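Local structure of alpha-pyrone synthesis polyketide synthase-like Pks18 (Mycobacterium tuberculosis, 1TED) at residues N300-Q303 with I304-D308. The protein probably makes tri- and tetraketide alpha-pyrones, extending medium- and long-chain aliphatic acyl-CoA starters with malonyl-CoA as a type III polyketide synthase of the thiolase fold. Residues are numbered along the deposited sequence; the frame is centred on the assembly and turned at random.
Sequences NGLQ and ISDID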
loop_
_atom_site.group_PDB
_atom_site.type_symbol
_atom_site.label_atom_id
_atom_site.label_comp_id
_atom_site.label_asym_id
_atom_site.label_seq_id
_atom_site.Cartn_x
_atom_site.Cartn_y
_atom_site.Cartn_z
ATOM N N ASN A 300 6.035 22.981 16.635
ATOM C CA ASN A 300 5.289 22.697 17.850
ATOM C C ASN A 300 5.877 23.378 19.075
ATOM O O ASN A 300 5.684 22.912 20.195
ATOM C CB ASN A 300 5.212 21.190 18.081
ATOM C CG ASN A 300 4.635 20.455 16.894
ATOM O OD1 ASN A 300 5.294 20.294 15.871
ATOM N ND2 ASN A 300 3.394 20.022 17.017
ATOM N N GLY A 301 6.599 24.476 18.853
ATOM C CA GLY A 301 7.182 25.240 19.945
ATOM C C GLY A 301 8.185 24.507 20.810
ATOM O O GLY A 301 8.286 24.769 22.013
ATOM N N LEU A 302 8.952 23.614 20.191
ATOM C CA LEU A 302 9.933 22.826 20.916
ATOM C C LEU A 302 11.289 22.775 20.225
ATOM O O LEU A 302 11.417 23.098 19.040
ATOM C CB LEU A 302 9.409 21.400 21.087
ATOM C CG LEU A 302 8.091 21.232 21.843
ATOM C CD1 LEU A 302 7.462 19.874 21.509
ATOM C CD2 LEU A 302 8.348 21.366 23.335
ATOM N N GLN A 303 12.293 22.367 20.995
ATOM C CA GLN A 303 13.668 22.212 20.524
ATOM C C GLN A 303 13.997 20.772 20.878
ATOM O O GLN A 303 13.250 20.133 21.611
ATOM C CB GLN A 303 14.646 23.081 21.305
ATOM C CG GLN A 303 14.280 24.521 21.528
ATOM C CD GLN A 303 15.193 25.129 22.576
ATOM O OE1 GLN A 303 16.400 24.888 22.563
ATOM N NE2 GLN A 303 14.626 25.908 23.491
ATOM N N ILE A 304 15.135 20.290 20.399
ATOM C CA ILE A 304 15.567 18.925 20.673
ATOM C C ILE A 304 15.799 18.643 22.168
ATOM O O ILE A 304 15.524 17.542 22.643
ATOM C CB ILE A 304 16.848 18.596 19.863
ATOM C CG1 ILE A 304 16.536 18.672 18.363
ATOM C CG2 ILE A 304 17.359 17.213 20.214
ATOM C CD1 ILE A 304 17.726 18.370 17.452
ATOM N N SER A 305 16.277 19.639 22.909
ATOM C CA SER A 305 16.547 19.487 24.344
ATOM C C SER A 305 15.305 19.328 25.224
ATOM O O SER A 305 15.413 18.931 26.383
ATOM C CB SER A 305 17.360 20.682 24.852
ATOM O OG SER A 305 16.637 21.893 24.699
ATOM N N ASP A 306 14.131 19.648 24.689
ATOM C CA ASP A 306 12.887 19.518 25.446
ATOM C C ASP A 306 12.369 18.085 25.494
ATOM O O ASP A 306 11.598 17.728 26.383
ATOM C CB ASP A 306 11.769 20.355 24.816
ATOM C CG ASP A 306 12.007 21.833 24.917
ATOM O OD1 ASP A 306 12.380 22.307 26.012
ATOM O OD2 ASP A 306 11.793 22.523 23.899
ATOM N N ILE A 307 12.794 17.268 24.540
ATOM C CA ILE A 307 12.298 15.901 24.420
ATOM C C ILE A 307 12.709 14.802 25.409
ATOM O O ILE A 307 13.888 14.592 25.666
ATOM C CB ILE A 307 12.578 15.376 22.976
ATOM C CG1 ILE A 307 11.960 16.332 21.944
ATOM C CG2 ILE A 307 12.045 13.966 22.811
ATOM C CD1 ILE A 307 10.447 16.582 22.129
ATOM N N ASP A 308 11.710 14.109 25.957
ATOM C CA ASP A 308 11.924 12.960 26.853
ATOM C C ASP A 308 11.596 11.807 25.905
ATOM O O ASP A 308 10.516 11.798 25.318
ATOM C CB ASP A 308 10.876 12.867 27.971
ATOM C CG ASP A 308 10.509 14.202 28.573
ATOM O OD1 ASP A 308 11.336 14.765 29.327
ATOM O OD2 ASP A 308 9.378 14.674 28.302
#
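Q303 and D306 are joined by two reciprocal hydrogen bonds, one from each backbone N. The carboxylate of D306 reaches back over the turn, and its OD2 takes the N-H of Q303 at 3.0 Å from N, on the anti side of the carboxylate and 26° out of its plane. In return D306 N donates to Q303 O at 3.2 Å, arriving well above the carbonyl plane. With CG of D306 lying beside its own backbone N (chi1 -67°), the acid is turned back toward the chain at L302-Q303. OD2 also sits 3.5 Å from L302 CA, while the CD2 methyl of L302 comes within 3.7 Å of D306 OD2. The bond from D306 N to Q303 O closes a type I beta turn that coincides with the 3-10 segment 304-306; it follows the Schellman motif closing helix 281-299, where G301 has positive phi, and leads into edge strand 310-312 of the large thiolase-fold sheet. The extended Q303 side chain runs along the outer side, its amide plane 78° from the D306 carboxylate; OE1 lies 3.7 Å from S305 OG, too far for a hydrogen bond. Inward, L302 CD1 and I307 CD1 approach loosely at 4.5 Å; both side chains rest on L297 of the helix and L387 of strand 382-390. I304 touches T294 and L297, and D308 forms a salt bridge with K367.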